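Local structure of octaprenyl Pyrophosphate Synthase (Helicobacter pylori, 3TC1) at residues M1-I9 and M37-L47; L227-N237 and K262-T272. The protein probably catalyses the magnesium-dependent condensation of isopentenyl diphosphate units onto an allylic diphosphate, building the C40 chain of octaprenyl diphosphate. All blocks are in the same frame, centred on the assembly; numbering follows the deposited sequence.

Interaction 1. Residues M1-I9 and M37-L47; sequences MQEKQLKAI and MLRSKLMLALL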
loop_
_atom_site.group_PDB
_atom_site.type_symbol
_atom_site.label_atom_id
_atom_site.label_comp_id
_atom_site.label_asym_id
_atom_site.label_seq_id
_atom_site.Cartn_x
_atom_site.Cartn_y
_atom_site.Cartn_z
ATOM N N MET B 1 -27.710 -4.927 -3.039
ATOM C CA MET B 1 -28.170 -5.269 -4.402
ATOM C C MET B 1 -28.363 -6.783 -4.550
ATOM O O MET B 1 -29.317 -7.310 -4.021
ATOM C CB MET B 1 -27.210 -4.641 -5.451
ATOM C CG MET B 1 -26.770 -5.552 -6.547
ATOM S SD MET B 1 -26.595 -4.709 -8.117
ATOM C CE MET B 1 -26.890 -6.079 -9.124
ATOM N N GLN B 2 -27.564 -7.562 -5.234
ATOM C CA GLN B 2 -28.072 -8.921 -5.146
ATOM C C GLN B 2 -27.359 -9.801 -4.076
ATOM O O GLN B 2 -26.166 -10.101 -4.162
ATOM C CB GLN B 2 -28.290 -9.439 -6.599
ATOM C CG GLN B 2 -27.351 -10.412 -7.148
ATOM C CD GLN B 2 -27.799 -11.836 -6.856
ATOM O OE1 GLN B 2 -27.613 -12.323 -5.745
ATOM N NE2 GLN B 2 -28.431 -12.487 -7.826
ATOM N N GLU B 3 -28.107 -10.087 -2.986
ATOM C CA GLU B 3 -27.520 -10.780 -1.807
ATOM C C GLU B 3 -26.649 -11.926 -2.173
ATOM O O GLU B 3 -25.512 -12.019 -1.747
ATOM C CB GLU B 3 -28.515 -11.276 -0.696
ATOM C CG GLU B 3 -27.666 -11.273 0.642
ATOM C CD GLU B 3 -27.964 -12.264 1.769
ATOM O OE1 GLU B 3 -28.910 -12.047 2.573
ATOM O OE2 GLU B 3 -27.196 -13.248 1.854
ATOM N N LYS B 4 -27.152 -12.825 -2.984
ATOM C CA LYS B 4 -26.312 -13.973 -3.324
ATOM C C LYS B 4 -24.968 -13.640 -3.963
ATOM O O LYS B 4 -23.960 -14.277 -3.657
ATOM C CB LYS B 4 -27.097 -14.990 -4.183
ATOM C CG LYS B 4 -26.232 -16.080 -4.734
ATOM C CD LYS B 4 -27.060 -17.211 -5.250
ATOM C CE LYS B 4 -26.240 -18.137 -6.150
ATOM N NZ LYS B 4 -26.060 -19.486 -5.533
ATOM N N GLN B 5 -24.935 -12.642 -4.834
ATOM C CA GLN B 5 -23.666 -12.261 -5.473
ATOM C C GLN B 5 -22.738 -11.547 -4.495
ATOM O O GLN B 5 -21.532 -11.776 -4.510
ATOM C CB GLN B 5 -23.894 -11.359 -6.708
ATOM C CG GLN B 5 -24.680 -12.017 -7.819
ATOM C CD GLN B 5 -25.021 -11.055 -8.932
ATOM O OE1 GLN B 5 -25.278 -9.880 -8.688
ATOM N NE2 GLN B 5 -25.045 -11.551 -10.160
ATOM N N LEU B 6 -23.295 -10.692 -3.645
ATOM C CA LEU B 6 -22.484 -9.976 -2.664
ATOM C C LEU B 6 -21.897 -10.975 -1.675
ATOM O O LEU B 6 -20.772 -10.816 -1.192
ATOM C CB LEU B 6 -23.339 -8.949 -1.922
ATOM C CG LEU B 6 -23.824 -7.761 -2.754
ATOM C CD1 LEU B 6 -24.738 -6.889 -1.919
ATOM C CD2 LEU B 6 -22.637 -6.958 -3.245
ATOM N N LYS B 7 -22.677 -12.011 -1.390
ATOM C CA LYS B 7 -22.273 -13.064 -0.478
ATOM C C LYS B 7 -21.112 -13.845 -1.097
ATOM O O LYS B 7 -20.179 -14.245 -0.403
ATOM C CB LYS B 7 -23.458 -14.000 -0.233
ATOM C CG LYS B 7 -23.552 -14.529 1.175
ATOM C CD LYS B 7 -22.396 -15.441 1.500
ATOM C CE LYS B 7 -22.374 -15.763 2.982
ATOM N NZ LYS B 7 -22.234 -14.517 3.788
ATOM N N ALA B 8 -21.185 -14.068 -2.404
ATOM C CA ALA B 8 -20.137 -14.798 -3.110
ATOM C C ALA B 8 -18.854 -13.966 -3.140
ATOM O O ALA B 8 -17.759 -14.511 -3.096
ATOM C CB ALA B 8 -20.592 -15.131 -4.534
ATOM N N ILE B 9 -18.996 -12.646 -3.221
ATOM C CA ILE B 9 -17.836 -11.746 -3.235
ATOM C C ILE B 9 -17.200 -11.737 -1.844
ATOM O O ILE B 9 -15.976 -11.736 -1.699
ATOM C CB ILE B 9 -18.266 -10.313 -3.633
ATOM C CG1 ILE B 9 -18.738 -10.312 -5.091
ATOM C CG2 ILE B 9 -17.108 -9.330 -3.437
ATOM C CD1 ILE B 9 -19.459 -9.051 -5.507
ATOM N N MET B 37 -20.445 -2.641 0.572
ATOM C CA MET B 37 -20.057 -3.079 -0.763
ATOM C C MET B 37 -20.809 -2.297 -1.831
ATOM O O MET B 37 -21.328 -2.861 -2.798
ATOM C CB MET B 37 -20.288 -4.581 -0.938
ATOM C CG MET B 37 -19.198 -5.426 -0.306
ATOM S SD MET B 37 -19.315 -7.164 -0.747
ATOM C CE MET B 37 -20.533 -7.684 0.391
ATOM N N LEU B 38 -20.859 -0.986 -1.642
ATOM C CA LEU B 38 -21.526 -0.097 -2.577
ATOM C C LEU B 38 -20.972 -0.266 -3.989
ATOM O O LEU B 38 -21.724 -0.293 -4.968
ATOM C CB LEU B 38 -21.349 1.353 -2.126
ATOM C CG LEU B 38 -21.769 2.413 -3.140
ATOM C CD1 LEU B 38 -23.218 2.196 -3.543
ATOM C CD2 LEU B 38 -21.572 3.792 -2.542
ATOM N N ARG B 39 -19.653 -0.389 -4.089
ATOM C CA ARG B 39 -19.024 -0.527 -5.390
ATOM C C ARG B 39 -19.394 -1.810 -6.105
ATOM O O ARG B 39 -19.596 -1.778 -7.304
ATOM C CB ARG B 39 -17.507 -0.306 -5.272
ATOM C CG ARG B 39 -17.209 1.137 -4.835
ATOM C CD ARG B 39 -15.815 1.372 -4.292
ATOM N NE ARG B 39 -15.676 2.717 -3.722
ATOM C CZ ARG B 39 -16.215 3.115 -2.570
ATOM N NH1 ARG B 39 -16.036 4.360 -2.151
ATOM N NH2 ARG B 39 -16.900 2.267 -1.815
ATOM N N SER B 40 -19.542 -2.917 -5.384
ATOM C CA SER B 40 -19.944 -4.172 -6.008
ATOM C C SER B 40 -21.391 -4.073 -6.508
ATOM O O SER B 40 -21.721 -4.589 -7.577
ATOM C CB SER B 40 -19.824 -5.331 -5.017
ATOM O OG SER B 40 -18.464 -5.627 -4.750
ATOM N N LYS B 41 -22.247 -3.405 -5.738
ATOM C CA LYS B 41 -23.654 -3.258 -6.115
ATOM C C LYS B 41 -23.763 -2.491 -7.425
ATOM O O LYS B 41 -24.551 -2.843 -8.306
ATOM C CB LYS B 41 -24.438 -2.520 -5.022
ATOM C CG LYS B 41 -24.591 -3.281 -3.710
ATOM C CD LYS B 41 -25.291 -2.407 -2.679
ATOM C CE LYS B 41 -25.549 -3.141 -1.375
ATOM N NZ LYS B 41 -26.292 -2.271 -0.410
ATOM N N LEU B 42 -22.967 -1.438 -7.547
ATOM C CA LEU B 42 -22.954 -0.632 -8.759
ATOM C C LEU B 42 -22.463 -1.441 -9.954
ATOM O O LEU B 42 -23.061 -1.400 -11.032
ATOM C CB LEU B 42 -22.055 0.587 -8.565
ATOM C CG LEU B 42 -22.629 1.666 -7.653
ATOM C CD1 LEU B 42 -21.589 2.740 -7.387
ATOM C CD2 LEU B 42 -23.863 2.259 -8.318
ATOM N N MET B 43 -21.369 -2.172 -9.758
ATOM C CA MET B 43 -20.781 -2.990 -10.811
ATOM C C MET B 43 -21.645 -4.189 -11.189
ATOM O O MET B 43 -21.810 -4.488 -12.370
ATOM C CB MET B 43 -19.395 -3.480 -10.377
ATOM C CG MET B 43 -18.393 -2.361 -10.133
ATOM S SD MET B 43 -16.961 -2.939 -9.206
ATOM C CE MET B 43 -15.983 -3.618 -10.526
ATOM N N LEU B 44 -22.189 -4.879 -10.190
ATOM C CA LEU B 44 -23.026 -6.049 -10.449
ATOM C C LEU B 44 -24.249 -5.689 -11.287
ATOM O O LEU B 44 -24.799 -6.538 -11.986
ATOM C CB LEU B 44 -23.488 -6.680 -9.132
ATOM C CG LEU B 44 -22.442 -7.396 -8.275
ATOM C CD1 LEU B 44 -23.033 -7.721 -6.917
ATOM C CD2 LEU B 44 -21.985 -8.658 -8.973
ATOM N N ALA B 45 -24.661 -4.427 -11.216
ATOM C CA ALA B 45 -25.829 -3.941 -11.946
ATOM C C ALA B 45 -25.670 -3.978 -13.459
ATOM O O ALA B 45 -26.654 -3.833 -14.191
ATOM C CB ALA B 45 -26.167 -2.518 -11.500
ATOM N N LEU B 46 -24.439 -4.159 -13.930
ATOM C CA LEU B 46 -24.185 -4.211 -15.365
ATOM C C LEU B 46 -24.353 -5.614 -15.935
ATOM O O LEU B 46 -24.424 -5.788 -17.152
ATOM C CB LEU B 46 -22.779 -3.688 -15.686
ATOM C CG LEU B 46 -22.635 -2.161 -15.720
ATOM C CD1 LEU B 46 -22.937 -1.580 -14.346
ATOM C CD2 LEU B 46 -21.229 -1.784 -16.161
ATOM N N LEU B 47 -24.410 -6.612 -15.059
ATOM C CA LEU B 47 -24.567 -7.994 -15.491
ATOM C C LEU B 47 -25.908 -8.229 -16.181
ATOM O O LEU B 47 -26.909 -7.595 -15.843
ATOM C CB LEU B 47 -24.437 -8.939 -14.295
ATOM C CG LEU B 47 -23.037 -9.100 -13.695
ATOM C CD1 LEU B 47 -23.124 -9.855 -12.373
ATOM C CD2 LEU B 47 -22.143 -9.839 -14.683
#
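Leu6 sits against helix 38-44 with its two methyls shared out: CD2 lies 3.7 Å from Ser40 CB and also meets Leu44 CD1, while CD1 rests on the aliphatic part of Lys41, 3.9 Å from Lys41 CE. Leu6 and Lys41 run at about a right angle to each other, the lysine being stretched out beyond CG. Met1, which precedes the helix, packs on Lys41 and Leu44, with Met1 CB a tight 3.4 Å from Lys41 CG. Met37, at the N-cap of helix 38-44, bends at chi3 (-82°), which lays its CE against Leu6, 3.5 Å from Leu6 O. One turn on, Ile9 brings CD1 to 3.6 Å from Ser40 OG, a hydroxyl whose polar partner is Glu67 of helix 53-80. Leu44 lies alongside Gln5, pointing the opposite way, with Leu44 CD1 3.7 Å from Gln5 CB. Gln5 CG lies anti to its own carbonyl carbon (chi1 -62°), and the chain extends beyond it past Leu44, though the exact place of the amide is unsure. At the start of helix 3-9, Gln2 is the N-cap: its OE1 accepts from Gln5 N at 2.8 Å, the donor standing above the carbonyl plane. No hydrogen bond crosses the contact. This largely apolar packing, with 125° between the N-to-C directions of 3-9 and 38-44, is in keeping with the all-helical polyprenyl synthase fold, here joining the N-terminal helix to helix 38-44.

Interaction 2. Residues L227-N237 and K262-T272; sequences LPYLLLYEKLN and KFKQYGIIEET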
loop_
_atom_site.group_PDB
_atom_site.type_symbol
_atom_site.label_atom_id
_atom_site.label_comp_id
_atom_site.label_asym_id
_atom_site.label_seq_id
_atom_site.Cartn_x
_atom_site.Cartn_y
_atom_site.Cartn_z
ATOM N N LEU B 227 -17.648 20.955 1.453
ATOM C CA LEU B 227 -18.530 21.875 0.728
ATOM C C LEU B 227 -19.417 22.761 1.609
ATOM O O LEU B 227 -19.491 23.966 1.395
ATOM C CB LEU B 227 -19.396 21.103 -0.281
ATOM C CG LEU B 227 -20.133 21.986 -1.301
ATOM C CD1 LEU B 227 -19.140 22.929 -1.981
ATOM C CD2 LEU B 227 -20.839 21.113 -2.333
ATOM N N PRO B 228 -20.114 22.179 2.603
ATOM C CA PRO B 228 -20.960 23.025 3.451
ATOM C C PRO B 228 -20.187 24.211 4.034
ATOM O O PRO B 228 -20.677 25.336 4.047
ATOM C CB PRO B 228 -21.426 22.060 4.540
ATOM C CG PRO B 228 -21.489 20.749 3.815
ATOM C CD PRO B 228 -20.220 20.765 2.996
ATOM N N TYR B 229 -18.975 23.949 4.517
ATOM C CA TYR B 229 -18.139 24.989 5.116
ATOM C C TYR B 229 -17.650 25.986 4.077
ATOM O O TYR B 229 -17.534 27.180 4.356
ATOM C CB TYR B 229 -16.955 24.338 5.842
ATOM C CG TYR B 229 -17.387 23.554 7.062
ATOM C CD1 TYR B 229 -17.562 24.186 8.297
ATOM C CD2 TYR B 229 -17.670 22.191 6.973
ATOM C CE1 TYR B 229 -18.009 23.478 9.414
ATOM C CE2 TYR B 229 -18.122 21.473 8.087
ATOM C CZ TYR B 229 -18.287 22.123 9.301
ATOM O OH TYR B 229 -18.718 21.415 10.400
ATOM N N LEU B 230 -17.360 25.492 2.876
ATOM C CA LEU B 230 -16.909 26.353 1.791
ATOM C C LEU B 230 -18.034 27.305 1.374
ATOM O O LEU B 230 -17.825 28.510 1.242
ATOM C CB LEU B 230 -16.475 25.495 0.597
ATOM C CG LEU B 230 -15.180 24.716 0.859
ATOM C CD1 LEU B 230 -15.046 23.548 -0.105
ATOM C CD2 LEU B 230 -14.001 25.688 0.739
ATOM N N LEU B 231 -19.226 26.755 1.165
ATOM C CA LEU B 231 -20.374 27.568 0.766
ATOM C C LEU B 231 -20.754 28.554 1.871
ATOM O O LEU B 231 -21.115 29.699 1.597
ATOM C CB LEU B 231 -21.565 26.665 0.422
ATOM C CG LEU B 231 -21.381 25.747 -0.794
ATOM C CD1 LEU B 231 -22.614 24.881 -0.985
ATOM C CD2 LEU B 231 -21.129 26.594 -2.040
ATOM N N LEU B 232 -20.672 28.109 3.122
ATOM C CA LEU B 232 -20.989 28.980 4.255
ATOM C C LEU B 232 -20.005 30.142 4.317
ATOM O O LEU B 232 -20.400 31.299 4.438
ATOM C CB LEU B 232 -20.922 28.203 5.580
ATOM C CG LEU B 232 -21.162 29.073 6.826
ATOM C CD1 LEU B 232 -22.581 29.655 6.780
ATOM C CD2 LEU B 232 -20.969 28.249 8.091
ATOM N N TYR B 233 -18.718 29.822 4.231
ATOM C CA TYR B 233 -17.658 30.828 4.290
ATOM C C TYR B 233 -17.855 31.964 3.284
ATOM O O TYR B 233 -17.559 33.122 3.575
ATOM C CB TYR B 233 -16.295 30.173 4.038
ATOM C CG TYR B 233 -15.147 31.146 4.139
ATOM C CD1 TYR B 233 -14.684 31.578 5.381
ATOM C CD2 TYR B 233 -14.548 31.667 2.994
ATOM C CE1 TYR B 233 -13.655 32.507 5.481
ATOM C CE2 TYR B 233 -13.520 32.598 3.082
ATOM C CZ TYR B 233 -13.079 33.010 4.329
ATOM O OH TYR B 233 -12.053 33.915 4.425
ATOM N N GLU B 234 -18.327 31.617 2.093
ATOM C CA GLU B 234 -18.569 32.594 1.034
ATOM C C GLU B 234 -19.723 33.562 1.339
ATOM O O GLU B 234 -19.838 34.610 0.699
ATOM C CB GLU B 234 -18.858 31.860 -0.281
ATOM C CG GLU B 234 -17.621 31.275 -0.947
ATOM C CD GLU B 234 -17.946 30.147 -1.913
ATOM O OE1 GLU B 234 -18.991 30.219 -2.593
ATOM O OE2 GLU B 234 -17.145 29.192 -1.999
ATOM N N LYS B 235 -20.566 33.217 2.310
ATOM C CA LYS B 235 -21.718 34.054 2.677
ATOM C C LYS B 235 -21.554 34.783 4.010
ATOM O O LYS B 235 -22.256 35.761 4.275
ATOM C CB LYS B 235 -22.988 33.201 2.774
ATOM C CG LYS B 235 -23.341 32.391 1.545
ATOM C CD LYS B 235 -24.113 33.210 0.530
ATOM C CE LYS B 235 -24.564 32.333 -0.630
ATOM N NZ LYS B 235 -25.406 31.193 -0.167
ATOM N N LEU B 236 -20.645 34.305 4.854
ATOM C CA LEU B 236 -20.432 34.898 6.173
ATOM C C LEU B 236 -19.846 36.299 6.151
ATOM O O LEU B 236 -19.072 36.647 5.260
ATOM C CB LEU B 236 -19.503 34.015 7.010
ATOM C CG LEU B 236 -19.964 32.606 7.385
ATOM C CD1 LEU B 236 -18.843 31.886 8.131
ATOM C CD2 LEU B 236 -21.220 32.691 8.242
ATOM N N ASN B 237 -20.217 37.108 7.139
ATOM C CA ASN B 237 -19.648 38.438 7.223
ATOM C C ASN B 237 -18.251 38.239 7.804
ATOM O O ASN B 237 -17.904 37.157 8.270
ATOM C CB ASN B 237 -20.481 39.379 8.117
ATOM C CG ASN B 237 -20.726 38.823 9.517
ATOM O OD1 ASN B 237 -19.867 38.161 10.103
ATOM N ND2 ASN B 237 -21.903 39.120 10.071
ATOM N N LYS B 262 -25.576 28.695 11.583
ATOM C CA LYS B 262 -25.048 29.413 10.432
ATOM C C LYS B 262 -25.430 28.743 9.114
ATOM O O LYS B 262 -25.723 29.432 8.139
ATOM C CB LYS B 262 -23.529 29.565 10.554
ATOM C CG LYS B 262 -23.105 30.577 11.625
ATOM C CD LYS B 262 -23.630 31.977 11.293
ATOM C CE LYS B 262 -23.693 32.865 12.529
ATOM N NZ LYS B 262 -24.292 34.198 12.236
ATOM N N PHE B 263 -25.434 27.412 9.077
ATOM C CA PHE B 263 -25.828 26.707 7.857
ATOM C C PHE B 263 -27.291 27.050 7.564
ATOM O O PHE B 263 -27.665 27.296 6.422
ATOM C CB PHE B 263 -25.706 25.187 8.018
ATOM C CG PHE B 263 -24.283 24.675 8.034
ATOM C CD1 PHE B 263 -23.289 25.297 7.281
ATOM C CD2 PHE B 263 -23.956 23.529 8.756
ATOM C CE1 PHE B 263 -21.983 24.781 7.245
ATOM C CE2 PHE B 263 -22.651 23.002 8.728
ATOM C CZ PHE B 263 -21.668 23.630 7.971
ATOM N N LYS B 264 -28.119 27.048 8.606
ATOM C CA LYS B 264 -29.539 27.373 8.459
ATOM C C LYS B 264 -29.704 28.817 8.001
ATOM O O LYS B 264 -30.470 29.110 7.077
ATOM C CB LYS B 264 -30.278 27.185 9.788
ATOM C CG LYS B 264 -30.511 25.738 10.200
ATOM C CD LYS B 264 -31.221 25.687 11.549
ATOM C CE LYS B 264 -31.392 24.259 12.057
ATOM N NZ LYS B 264 -32.336 23.465 11.222
ATOM N N GLN B 265 -28.972 29.715 8.655
ATOM C CA GLN B 265 -29.035 31.131 8.336
ATOM C C GLN B 265 -28.825 31.439 6.856
ATOM O O GLN B 265 -29.483 32.321 6.292
ATOM C CB GLN B 265 -27.999 31.896 9.161
ATOM C CG GLN B 265 -27.961 33.391 8.870
ATOM C CD GLN B 265 -26.976 34.129 9.760
ATOM O OE1 GLN B 265 -26.315 33.527 10.602
ATOM N NE2 GLN B 265 -26.875 35.438 9.577
ATOM N N TYR B 266 -27.910 30.715 6.220
ATOM C CA TYR B 266 -27.630 30.969 4.819
ATOM C C TYR B 266 -28.095 29.865 3.876
ATOM O O TYR B 266 -27.654 29.795 2.731
ATOM C CB TYR B 266 -26.133 31.256 4.649
ATOM C CG TYR B 266 -25.697 32.538 5.336
ATOM C CD1 TYR B 266 -26.002 33.786 4.787
ATOM C CD2 TYR B 266 -24.998 32.510 6.546
ATOM C CE1 TYR B 266 -25.624 34.970 5.426
ATOM C CE2 TYR B 266 -24.617 33.689 7.192
ATOM C CZ TYR B 266 -24.932 34.914 6.625
ATOM O OH TYR B 266 -24.555 36.085 7.255
ATOM N N GLY B 267 -29.003 29.020 4.354
ATOM C CA GLY B 267 -29.538 27.945 3.534
ATOM C C GLY B 267 -28.475 27.069 2.896
ATOM O O GLY B 267 -28.601 26.662 1.739
ATOM N N ILE B 268 -27.431 26.763 3.655
ATOM C CA ILE B 268 -26.331 25.954 3.142
ATOM C C ILE B 268 -26.719 24.504 2.875
ATOM O O ILE B 268 -26.213 23.885 1.939
ATOM C CB ILE B 268 -25.137 25.996 4.124
ATOM C CG1 ILE B 268 -24.710 27.448 4.348
ATOM C CG2 ILE B 268 -23.971 25.175 3.583
ATOM C CD1 ILE B 268 -24.328 28.206 3.057
ATOM N N ILE B 269 -27.619 23.955 3.686
ATOM C CA ILE B 269 -28.010 22.566 3.498
ATOM C C ILE B 269 -28.646 22.359 2.124
ATOM O O ILE B 269 -28.268 21.443 1.388
ATOM C CB ILE B 269 -28.996 22.092 4.594
ATOM C CG1 ILE B 269 -28.408 22.351 5.984
ATOM C CG2 ILE B 269 -29.315 20.613 4.400
ATOM C CD1 ILE B 269 -27.079 21.684 6.247
ATOM N N GLU B 270 -29.603 23.209 1.771
ATOM C CA GLU B 270 -30.254 23.077 0.473
ATOM C C GLU B 270 -29.274 23.392 -0.653
ATOM O O GLU B 270 -29.306 22.755 -1.702
ATOM C CB GLU B 270 -31.479 23.997 0.372
ATOM C CG GLU B 270 -32.081 24.091 -1.035
ATOM C CD GLU B 270 -32.831 22.838 -1.472
ATOM O OE1 GLU B 270 -32.276 21.723 -1.352
ATOM O OE2 GLU B 270 -33.979 22.976 -1.949
ATOM N N GLU B 271 -28.397 24.367 -0.438
ATOM C CA GLU B 271 -27.429 24.737 -1.463
ATOM C C GLU B 271 -26.476 23.573 -1.743
ATOM O O GLU B 271 -26.128 23.307 -2.897
ATOM C CB GLU B 271 -26.641 25.988 -1.038
ATOM C CG GLU B 271 -25.647 26.483 -2.090
ATOM C CD GLU B 271 -24.963 27.791 -1.712
ATOM O OE1 GLU B 271 -24.813 28.069 -0.503
ATOM O OE2 GLU B 271 -24.553 28.536 -2.628
ATOM N N THR B 272 -26.070 22.874 -0.688
ATOM C CA THR B 272 -25.168 21.736 -0.820
ATOM C C THR B 272 -25.886 20.601 -1.542
ATOM O O THR B 272 -25.340 19.973 -2.460
ATOM C CB THR B 272 -24.698 21.232 0.571
ATOM O OG1 THR B 272 -23.971 22.270 1.240
ATOM C CG2 THR B 272 -23.792 20.010 0.428
HETATM O O HOH W 1 -22.817 29.882 -0.633
HETATM O O HOH W 2 -22.349 36.255 8.725
#
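A Schellman motif at Gly267 ends helix 253-265 and lets helix 268-286 start at once, and helix 227-233 packs into the corner between them. Phe263 points its edge at the Tyr229 face in a T-shaped pair, with Phe263 CZ over the ring centre and the planes at 72°. The first torsion of Leu232 (chi1 177°) carries CG between Phe263 and Tyr266, and its two methyls diverge there, CD2 lying 3.7 Å from Phe263 CE1 and CD1 3.7 Å from Tyr266 CD2. Ile268 fills the middle, its CD1 3.6 Å from Leu232 CA and its CG2 against the Pro228 backbone. Over one face of the Tyr266 ring lies Lys235 CB, 4.0 Å from the centroid in a CH-pi contact. The lysine then bends at chi2 and chi4, and its NZ forms a salt bridge with Glu271 OE1 at 3.2 Å, arriving from above the carboxylate plane. A water donates to both Leu231 O and Glu271 OE1; a second joins Asn237 N to Tyr266 OH, 2.7 Å from that hydroxyl. Apolar and aromatic packing thus forms the buried centre, while the ion pair and bridging waters fasten the more exposed edge of the contact, where the ammonium would probably stabilise the charged form of Glu271.

Following the chain from the N terminus, interaction 1 comes first: it brings the start of helix 3-18 back onto helix 38-44 and closes a loop of 27 residues that includes helix 23-29. The chain then runs through the long helices from 53-80 to 182-205 before interaction 2 joins 227-237 to 262-272, closing a second loop of 24 residues around helix 238-246 and most of helix 253-265. The two contacts are in series, neither nested nor crossed. They lie on opposite sides of the chain's centre. The centres of interactions 1 and 2 are about 36 Å apart. Helix 152-177 runs past both regions: its C-terminal half touches Leu42 and Met43, its first turns Leu227 and Leu230.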